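Local coordinates for ESAT-6/WXG100 secretion system protein (Streptococcus gallolyticus, PDB 7JQE) that forms part of the extracellular region of EsaA, a subunit of the bacterial type VIIb secretion system, and so probably takes part in toxin export across the cell envelope, at residues F214-E219 with Y255-A260; S229-K234 with A411-I416; F363-L366 with T370-I373. One frame throughout, in Å; residues are numbered along the deposited sequence.

Interaction 1: F214-E219 with Y255-A260; sequences FSKLEE and YSFLTA. With EDO (1,2-ethanediol), chain V.
Lys216 and Leu217 on the last turns of helix 211-219 pack against Phe257 and Leu258 of a short 3-10 turn, an apolar helix-to-loop contact in the helical part of the EsaA fragment. The turn, around residues 256-258, lies in the long connection between helix 225-244 and strand 268-275. Its i-to-i+3 bonding is seen in Leu258 N, which donates to Tyr255 O at 3.2 Å, and in Thr259 N, which reaches Ser256 O. No hydrogen bond joins the two segments; the contact between them is made by carbon packing. The CA-CB bond of Phe257 points to the helix, and with CG between the backbone N and the carbonyl carbon (chi1 83°) the CE2-CZ side of the ring lies against Lys216 and Leu217. The closest approach is Phe257 CE2 to Lys216 CG, 3.4 Å. On the same ring, CZ meets Leu217 CD2 at 4.1 Å, the leucine crossing the phenylalanine at about a right angle. Leu258 adds its CD2 methyl, which sits above the rim of the Phe257 ring and also touches Lys216 CB at 3.6 Å. Lys216 thus offers CB and CG to the apolar contact and its ammonium to a charge pair. The turn itself is tied to helix 396-427, where Asp405 accepts a hydrogen bond from Phe257 N and a weak one from Ser256 N; Leu213 and Met220 also touch the buried ring. A bound ethanediol, probably from the crystallisation liquor, makes a weak hydrogen bond to Ala260 O. The lysine chain bends at chi2 (58°), its end leading away from the turn and forward along its own helix, where NZ forms a salt bridge with Glu219 OE1 at 2.8 Å, approaching nearly in line with the C-O bond.

Interaction 2: S229-K234 with A411-I416; sequences SDYQSK and AQLSKI. With EDO (1,2-ethanediol), chain F; EDO (1,2-ethanediol), chain B.
The aromatic ring of Tyr231 is met on one face by Leu413 and at its edge by Ile416. Leu413 crosses it at about a right angle and places CD2 3.9 Å from the Tyr231 ring centroid, only 17° off the normal, a CH-pi contact. Its other methyl, CD1, lies 3.9 Å from Tyr231 OH, so the two methyls follow the ring from its CD2-CE2 side to the hydroxyl. Ile416 holds CG2 anti to its backbone N, and this branch comes near the ring plane, 4.3 Å from Tyr231 CD2. The same methyl touches Lys234 CB at 4.1 Å, one turn further along helix 225-244. Polar ends lie just beyond this apolar patch. Asp417, next in helix 396-427, takes a salt bridge from Lys234 NZ on OD1 and a weak hydrogen bond from Tyr231 OH on OD2, so the two oxygens of one carboxylate take up both polar ends. Lys234 NZ also donates to O2 of a bound ethanediol at 3.0 Å. Outside this shell the second subunit begins: its Ser414 packs on Tyr231 and Lys234, while Ser414 of this chain makes a weak hydrogen bond to Asp417 of the second subunit. The whole is a buried helix-helix packing beside the second subunit of the dimer, in which the axes of the two short segments approach to 11.1 Å at an angle of 57°.

Interaction 3: F363-L366 with T370-I373; sequences FDSL and THTI. With EDO (1,2-ethanediol), chain K.
Phe363, at the end of strand 355-363, packs its ring on Ile373 and His371 of strand 369-379, and this apolar corner is the dense part of the contact. The two strands belong to different antiparallel sheets, so the chain makes an arch-like crossing from one sheet to the other. Ile373 places CD1 over one face of the ring, 4.0 Å from the Phe363 centroid and 19° off the normal, a CH-pi contact. Ile373 CG1 comes closer still, to 3.5 Å from Phe363 CD2, and that same ring carbon lies 3.7 Å from His371 CB. Phe363 has CG anti to the carbonyl carbon (chi1 -66°), which brings the CD2-CE2 side of the ring up to strand 369-379, and Ile390 of the neighbouring strand 382-392 touches it too. Toward the loop the character changes. Ser365 O sits over the centre of the imidazole of His371, 3.5 Å above its plane, and Ser365 OG is 3.1 Å from His371 CE1; no hydrogen bond crosses here. These groups are fixed by the loop instead, because Ser367 O is hydrogen-bonded to His371 NE2 and Ser367 OG to Ser365 OG. The exposed Asp364 is the loose, solvent side. Its OD1 lies 3.6 Å from His371 ND1, not a hydrogen bond, while both hydroxyls of a bound ethanediol donate to Asp364 OD2, O2 at 3.1 Å and O1 at a similar length. The ethanediol, probably from the crystallisation liquor, lies beside His371 ND1 without a hydrogen bond to it. With NE2 engaged by a carbonyl oxygen, that nitrogen should carry a proton, and the nearby carboxylate would probably favour, though not compel, a second proton on His371.

How the interactions relate
From the N terminus, helix 211-219 supplies the first half of interaction 1 and helix 225-244 the first half of interaction 2 before either has closed. Residues 255-260 then close interaction 1, and the chain runs out to the two-sheet strand region, where interaction 3 is a short local closure across three intervening residues. Only on returning along helix 396-427 does residue range 411-416 complete interaction 2. Interactions 1 and 2 therefore cross, and interaction 3 lies wholly within the span of interaction 2, their centres about 43 Å apart. Phe214 CZ packs on Tyr231 CB at 3.8 Å, joining interactions 1 and 2 within the helical part; interaction 3 stands apart.

Interaction 1: F214-E219 with Y255-A260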
loop_
_atom_site.group_PDB
_atom_site.type_symbol
_atom_site.label_atom_id
_atom_site.label_comp_id
_atom_site.label_asym_id
_atom_site.label_seq_id
_atom_site.Cartn_x
_atom_site.Cartn_y
_atom_site.Cartn_z
ATOM N N PHE A 214 -7.054 -17.301 -15.004
ATOM C CA PHE A 214 -5.698 -16.949 -15.409
ATOM C C PHE A 214 -5.261 -17.740 -16.636
ATOM O O PHE A 214 -4.483 -17.238 -17.455
ATOM C CB PHE A 214 -4.727 -17.180 -14.246
ATOM C CG PHE A 214 -4.806 -16.132 -13.162
ATOM C CD1 PHE A 214 -5.108 -14.812 -13.470
ATOM C CD2 PHE A 214 -4.574 -16.467 -11.831
ATOM C CE1 PHE A 214 -5.182 -13.846 -12.476
ATOM C CE2 PHE A 214 -4.642 -15.503 -10.827
ATOM C CZ PHE A 214 -4.949 -14.193 -11.149
ATOM N N SER A 215 -5.751 -18.973 -16.784
ATOM C CA SER A 215 -5.343 -19.794 -17.919
ATOM C C SER A 215 -5.936 -19.268 -19.218
ATOM O O SER A 215 -5.244 -19.196 -20.240
ATOM C CB SER A 215 -5.754 -21.248 -17.691
ATOM O OG SER A 215 -4.908 -21.875 -16.743
ATOM N N LYS A 216 -7.213 -18.894 -19.197
ATOM C CA LYS A 216 -7.824 -18.317 -20.384
ATOM C C LYS A 216 -7.144 -17.007 -20.759
ATOM O O LYS A 216 -6.743 -16.809 -21.911
ATOM C CB LYS A 216 -9.321 -18.114 -20.150
ATOM C CG LYS A 216 -10.114 -17.890 -21.426
ATOM C CD LYS A 216 -9.942 -19.055 -22.388
ATOM C CE LYS A 216 -10.740 -18.853 -23.671
ATOM N NZ LYS A 216 -10.485 -19.954 -24.645
ATOM N N LEU A 217 -6.989 -16.103 -19.785
ATOM C CA LEU A 217 -6.355 -14.817 -20.063
ATOM C C LEU A 217 -4.950 -14.993 -20.621
ATOM O O LEU A 217 -4.477 -14.152 -21.395
ATOM C CB LEU A 217 -6.314 -13.967 -18.794
ATOM C CG LEU A 217 -7.625 -13.393 -18.250
ATOM C CD1 LEU A 217 -7.348 -12.521 -17.023
ATOM C CD2 LEU A 217 -8.351 -12.597 -19.320
ATOM N N GLU A 218 -4.273 -16.077 -20.247
ATOM C CA GLU A 218 -2.926 -16.326 -20.739
ATOM C C GLU A 218 -2.940 -16.974 -22.116
ATOM O O GLU A 218 -2.006 -16.771 -22.901
ATOM C CB GLU A 218 -2.171 -17.199 -19.736
ATOM C CG GLU A 218 -0.664 -17.074 -19.794
ATOM C CD GLU A 218 0.006 -17.682 -18.580
ATOM O OE1 GLU A 218 -0.673 -17.839 -17.544
ATOM O OE2 GLU A 218 1.210 -18.003 -18.660
ATOM N N GLU A 219 -3.983 -17.750 -22.427
ATOM C CA GLU A 219 -4.108 -18.316 -23.765
ATOM C C GLU A 219 -4.409 -17.243 -24.799
ATOM O O GLU A 219 -3.947 -17.342 -25.942
ATOM C CB GLU A 219 -5.195 -19.393 -23.789
ATOM C CG GLU A 219 -5.477 -19.972 -25.182
ATOM C CD GLU A 219 -6.716 -19.378 -25.846
ATOM O OE1 GLU A 219 -7.776 -19.306 -25.184
ATOM O OE2 GLU A 219 -6.634 -18.988 -27.034
ATOM N N TYR A 255 -17.606 -16.197 -14.856
ATOM C CA TYR A 255 -17.216 -15.315 -15.950
ATOM C C TYR A 255 -17.809 -15.844 -17.247
ATOM O O TYR A 255 -17.499 -16.965 -17.663
ATOM C CB TYR A 255 -15.693 -15.210 -16.053
ATOM C CG TYR A 255 -15.042 -14.653 -14.806
ATOM C CD1 TYR A 255 -15.133 -13.301 -14.493
ATOM C CD2 TYR A 255 -14.334 -15.479 -13.943
ATOM C CE1 TYR A 255 -14.539 -12.790 -13.349
ATOM C CE2 TYR A 255 -13.734 -14.980 -12.808
ATOM C CZ TYR A 255 -13.841 -13.636 -12.511
ATOM O OH TYR A 255 -13.246 -13.146 -11.371
ATOM N N SER A 256 -18.660 -15.034 -17.881
ATOM C CA SER A 256 -19.297 -15.443 -19.132
ATOM C C SER A 256 -18.273 -15.927 -20.158
ATOM O O SER A 256 -18.420 -17.006 -20.739
ATOM C CB SER A 256 -20.108 -14.280 -19.705
ATOM O OG SER A 256 -21.000 -13.750 -18.739
ATOM N N PHE A 257 -17.215 -15.143 -20.383
ATOM C CA PHE A 257 -16.318 -15.395 -21.506
ATOM C C PHE A 257 -15.615 -16.746 -21.430
ATOM O O PHE A 257 -14.944 -17.125 -22.397
ATOM C CB PHE A 257 -15.276 -14.270 -21.608
ATOM C CG PHE A 257 -14.090 -14.444 -20.694
ATOM C CD1 PHE A 257 -14.169 -14.099 -19.353
ATOM C CD2 PHE A 257 -12.888 -14.934 -21.183
ATOM C CE1 PHE A 257 -13.073 -14.252 -18.516
ATOM C CE2 PHE A 257 -11.787 -15.090 -20.350
ATOM C CZ PHE A 257 -11.880 -14.750 -19.016
ATOM N N LEU A 258 -15.737 -17.477 -20.321
ATOM C CA LEU A 258 -15.108 -18.791 -20.238
ATOM C C LEU A 258 -15.910 -19.864 -20.962
ATOM O O LEU A 258 -15.378 -20.951 -21.220
ATOM C CB LEU A 258 -14.906 -19.196 -18.772
ATOM C CG LEU A 258 -13.942 -18.345 -17.934
ATOM C CD1 LEU A 258 -13.921 -18.804 -16.478
ATOM C CD2 LEU A 258 -12.534 -18.361 -18.522
ATOM N N THR A 259 -17.172 -19.585 -21.302
ATOM C CA THR A 259 -18.015 -20.543 -22.008
ATOM C C THR A 259 -18.661 -19.928 -23.244
ATOM O O THR A 259 -19.663 -20.456 -23.738
ATOM C CB THR A 259 -19.099 -21.101 -21.085
ATOM O OG1 THR A 259 -20.042 -20.065 -20.777
ATOM C CG2 THR A 259 -18.481 -21.623 -19.796
ATOM N N ALA A 260 -18.118 -18.824 -23.749
ATOM C CA ALA A 260 -18.676 -18.187 -24.934
ATOM C C ALA A 260 -18.298 -18.980 -26.181
ATOM O O ALA A 260 -17.126 -19.312 -26.387
ATOM C CB ALA A 260 -18.188 -16.744 -25.044
HETATM C C1 EDO V . -14.459 -21.424 -25.431
HETATM O O1 EDO V . -14.287 -20.201 -24.703
HETATM C C2 EDO V . -13.279 -21.649 -26.375
HETATM O O2 EDO V . -13.207 -20.588 -27.335
#

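Interaction 2: S229-K234 with A411-I416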
loop_
_atom_site.group_PDB
_atom_site.type_symbol
_atom_site.label_atom_id
_atom_site.label_comp_id
_atom_site.label_asym_id
_atom_site.label_seq_id
_atom_site.Cartn_x
_atom_site.Cartn_y
_atom_site.Cartn_z
ATOM N N SER A 229 2.009 -14.820 -11.903
ATOM C CA SER A 229 2.794 -15.244 -10.753
ATOM C C SER A 229 2.687 -14.235 -9.617
ATOM O O SER A 229 2.613 -14.616 -8.441
ATOM C CB SER A 229 4.248 -15.452 -11.167
ATOM O OG SER A 229 5.007 -15.990 -10.100
ATOM N N ASP A 230 2.655 -12.942 -9.949
ATOM C CA ASP A 230 2.578 -11.922 -8.911
ATOM C C ASP A 230 1.208 -11.905 -8.243
ATOM O O ASP A 230 1.116 -11.816 -7.014
ATOM C CB ASP A 230 2.911 -10.552 -9.498
ATOM C CG ASP A 230 4.368 -10.438 -9.916
ATOM O OD1 ASP A 230 5.193 -11.240 -9.427
ATOM O OD2 ASP A 230 4.688 -9.544 -10.730
ATOM N N TYR A 231 0.129 -11.986 -9.031
ATOM C CA TYR A 231 -1.203 -12.011 -8.433
ATOM C C TYR A 231 -1.376 -13.219 -7.527
ATOM O O TYR A 231 -2.119 -13.157 -6.540
ATOM C CB TYR A 231 -2.280 -11.998 -9.520
ATOM C CG TYR A 231 -2.497 -10.640 -10.155
ATOM C CD1 TYR A 231 -2.230 -10.427 -11.504
ATOM C CD2 TYR A 231 -2.969 -9.571 -9.404
ATOM C CE1 TYR A 231 -2.427 -9.183 -12.086
ATOM C CE2 TYR A 231 -3.168 -8.326 -9.974
ATOM C CZ TYR A 231 -2.894 -8.135 -11.312
ATOM O OH TYR A 231 -3.095 -6.895 -11.877
ATOM N N GLN A 232 -0.695 -14.322 -7.837
ATOM C CA GLN A 232 -0.743 -15.483 -6.958
ATOM C C GLN A 232 0.033 -15.240 -5.668
ATOM O O GLN A 232 -0.356 -15.750 -4.611
ATOM C CB GLN A 232 -0.209 -16.710 -7.692
ATOM C CG GLN A 232 -1.162 -17.238 -8.752
ATOM C CD GLN A 232 -0.515 -18.247 -9.676
ATOM O OE1 GLN A 232 0.708 -18.398 -9.693
ATOM N NE2 GLN A 232 -1.332 -18.943 -10.455
ATOM N N SER A 233 1.125 -14.468 -5.732
ATOM C CA SER A 233 1.845 -14.092 -4.515
ATOM C C SER A 233 1.016 -13.142 -3.662
ATOM O O SER A 233 0.898 -13.326 -2.445
ATOM C CB SER A 233 3.187 -13.448 -4.863
ATOM O OG SER A 233 4.067 -14.393 -5.441
ATOM N N LYS A 234 0.439 -12.112 -4.287
ATOM C CA LYS A 234 -0.400 -11.181 -3.543
ATOM C C LYS A 234 -1.592 -11.891 -2.923
ATOM O O LYS A 234 -1.966 -11.608 -1.778
ATOM C CB LYS A 234 -0.852 -10.047 -4.457
ATOM C CG LYS A 234 0.307 -9.379 -5.154
ATOM C CD LYS A 234 -0.131 -8.210 -5.999
ATOM C CE LYS A 234 1.071 -7.546 -6.643
ATOM N NZ LYS A 234 0.680 -6.416 -7.525
ATOM N N ALA A 411 -11.882 -4.365 -11.498
ATOM C CA ALA A 411 -12.202 -4.016 -10.119
ATOM C C ALA A 411 -11.580 -5.000 -9.137
ATOM O O ALA A 411 -11.030 -4.595 -8.105
ATOM C CB ALA A 411 -13.721 -3.960 -9.931
ATOM N N GLN A 412 -11.659 -6.299 -9.435
ATOM C CA GLN A 412 -11.142 -7.294 -8.500
ATOM C C GLN A 412 -9.621 -7.255 -8.432
ATOM O O GLN A 412 -9.042 -7.337 -7.342
ATOM C CB GLN A 412 -11.629 -8.686 -8.887
ATOM C CG GLN A 412 -13.128 -8.869 -8.696
ATOM C CD GLN A 412 -13.566 -8.614 -7.261
ATOM O OE1 GLN A 412 -14.284 -7.654 -6.984
ATOM N NE2 GLN A 412 -13.136 -9.476 -6.345
ATOM N N LEU A 413 -8.956 -7.141 -9.582
ATOM C CA LEU A 413 -7.505 -7.030 -9.557
ATOM C C LEU A 413 -7.064 -5.767 -8.830
ATOM O O LEU A 413 -6.025 -5.763 -8.167
ATOM C CB LEU A 413 -6.944 -7.056 -10.978
ATOM C CG LEU A 413 -7.124 -8.392 -11.717
ATOM C CD1 LEU A 413 -6.443 -8.376 -13.084
ATOM C CD2 LEU A 413 -6.624 -9.562 -10.864
ATOM N N SER A 414 -7.845 -4.690 -8.941
ATOM C CA SER A 414 -7.497 -3.450 -8.264
ATOM C C SER A 414 -7.581 -3.610 -6.749
ATOM O O SER A 414 -6.692 -3.155 -6.020
ATOM C CB SER A 414 -8.415 -2.326 -8.746
ATOM O OG SER A 414 -8.122 -1.109 -8.082
ATOM N N LYS A 415 -8.642 -4.256 -6.259
ATOM C CA LYS A 415 -8.754 -4.507 -4.826
ATOM C C LYS A 415 -7.612 -5.385 -4.327
ATOM O O LYS A 415 -7.032 -5.122 -3.267
ATOM C CB LYS A 415 -10.110 -5.142 -4.515
ATOM C CG LYS A 415 -11.236 -4.111 -4.478
ATOM C CD LYS A 415 -12.605 -4.732 -4.232
ATOM C CE LYS A 415 -13.281 -5.090 -5.550
ATOM N NZ LYS A 415 -14.704 -5.481 -5.365
ATOM N N ILE A 416 -7.270 -6.432 -5.081
ATOM C CA ILE A 416 -6.163 -7.300 -4.689
ATOM C C ILE A 416 -4.871 -6.504 -4.600
ATOM O O ILE A 416 -4.082 -6.671 -3.661
ATOM C CB ILE A 416 -6.034 -8.479 -5.672
ATOM C CG1 ILE A 416 -7.219 -9.436 -5.526
ATOM C CG2 ILE A 416 -4.713 -9.205 -5.481
ATOM C CD1 ILE A 416 -7.484 -10.261 -6.770
HETATM C C1 EDO F . 3.763 -6.076 -9.949
HETATM O O1 EDO F . 3.832 -6.880 -8.765
HETATM C C2 EDO F . 3.660 -4.602 -9.573
HETATM O O2 EDO F . 2.465 -4.384 -8.812
HETATM C C1 EDO B . -10.786 1.103 -5.703
HETATM O O1 EDO B . -10.193 2.375 -5.413
HETATM C C2 EDO B . -10.132 0.018 -4.853
HETATM O O2 EDO B . -8.734 -0.056 -5.162
#

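Interaction 3: F363-L366 with T370-I373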
loop_
_atom_site.group_PDB
_atom_site.type_symbol
_atom_site.label_atom_id
_atom_site.label_comp_id
_atom_site.label_asym_id
_atom_site.label_seq_id
_atom_site.Cartn_x
_atom_site.Cartn_y
_atom_site.Cartn_z
ATOM N N PHE A 363 -18.605 -27.360 -48.105
ATOM C CA PHE A 363 -17.335 -26.668 -47.932
ATOM C C PHE A 363 -16.255 -27.664 -47.527
ATOM O O PHE A 363 -16.539 -28.727 -46.969
ATOM C CB PHE A 363 -17.463 -25.556 -46.888
ATOM C CG PHE A 363 -18.371 -24.434 -47.309
ATOM C CD1 PHE A 363 -19.688 -24.393 -46.885
ATOM C CD2 PHE A 363 -17.911 -23.428 -48.141
ATOM C CE1 PHE A 363 -20.530 -23.364 -47.281
ATOM C CE2 PHE A 363 -18.748 -22.396 -48.542
ATOM C CZ PHE A 363 -20.058 -22.366 -48.111
ATOM N N ASP A 364 -15.002 -27.320 -47.832
ATOM C CA ASP A 364 -13.912 -28.257 -47.573
ATOM C C ASP A 364 -13.615 -28.386 -46.082
ATOM O O ASP A 364 -13.133 -29.436 -45.642
ATOM C CB ASP A 364 -12.655 -27.838 -48.342
ATOM C CG ASP A 364 -12.160 -26.454 -47.956
ATOM O OD1 ASP A 364 -12.735 -25.836 -47.034
ATOM O OD2 ASP A 364 -11.186 -25.981 -48.582
ATOM N N SER A 365 -13.895 -27.349 -45.294
ATOM C CA SER A 365 -13.651 -27.408 -43.858
ATOM C C SER A 365 -14.523 -26.374 -43.160
ATOM O O SER A 365 -15.111 -25.492 -43.794
ATOM C CB SER A 365 -12.173 -27.176 -43.525
ATOM O OG SER A 365 -11.851 -25.796 -43.551
ATOM N N LEU A 366 -14.600 -26.503 -41.833
ATOM C CA LEU A 366 -15.263 -25.535 -40.967
ATOM C C LEU A 366 -14.266 -24.723 -40.146
ATOM O O LEU A 366 -14.632 -24.173 -39.102
ATOM C CB LEU A 366 -16.257 -26.235 -40.037
ATOM C CG LEU A 366 -17.566 -26.783 -40.611
ATOM C CD1 LEU A 366 -18.386 -27.448 -39.515
ATOM C CD2 LEU A 366 -18.373 -25.686 -41.292
ATOM N N THR A 370 -13.308 -17.235 -43.540
ATOM C CA THR A 370 -14.359 -17.216 -44.551
ATOM C C THR A 370 -14.121 -18.330 -45.560
ATOM O O THR A 370 -12.997 -18.506 -46.044
ATOM C CB THR A 370 -14.409 -15.866 -45.270
ATOM O OG1 THR A 370 -14.721 -14.832 -44.330
ATOM C CG2 THR A 370 -15.472 -15.884 -46.349
ATOM N N HIS A 371 -15.175 -19.078 -45.870
ATOM C CA HIS A 371 -15.122 -20.148 -46.856
ATOM C C HIS A 371 -16.087 -19.832 -47.988
ATOM O O HIS A 371 -17.223 -19.409 -47.746
ATOM C CB HIS A 371 -15.467 -21.498 -46.224
ATOM C CG HIS A 371 -14.519 -21.914 -45.146
ATOM N ND1 HIS A 371 -13.432 -22.728 -45.383
ATOM C CD2 HIS A 371 -14.486 -21.620 -43.824
ATOM C CE1 HIS A 371 -12.774 -22.921 -44.254
ATOM N NE2 HIS A 371 -13.393 -22.261 -43.293
ATOM N N THR A 372 -15.628 -20.038 -49.224
ATOM C CA THR A 372 -16.417 -19.727 -50.410
ATOM C C THR A 372 -16.331 -20.870 -51.409
ATOM O O THR A 372 -15.235 -21.326 -51.745
ATOM C CB THR A 372 -15.947 -18.427 -51.075
ATOM O OG1 THR A 372 -16.367 -17.305 -50.289
ATOM C CG2 THR A 372 -16.537 -18.305 -52.468
ATOM N N ILE A 373 -17.490 -21.321 -51.880
ATOM C CA ILE A 373 -17.590 -22.285 -52.969
ATOM C C ILE A 373 -18.009 -21.537 -54.223
ATOM O O ILE A 373 -18.926 -20.706 -54.179
ATOM C CB ILE A 373 -18.601 -23.398 -52.641
ATOM C CG1 ILE A 373 -18.075 -24.310 -51.533
ATOM C CG2 ILE A 373 -18.931 -24.201 -53.889
ATOM C CD1 ILE A 373 -19.029 -25.436 -51.180
HETATM C C1 EDO K . -10.623 -22.180 -47.297
HETATM O O1 EDO K . -11.497 -22.816 -48.239
HETATM C C2 EDO K . -9.431 -23.085 -47.002
HETATM O O2 EDO K . -9.880 -24.301 -46.388
#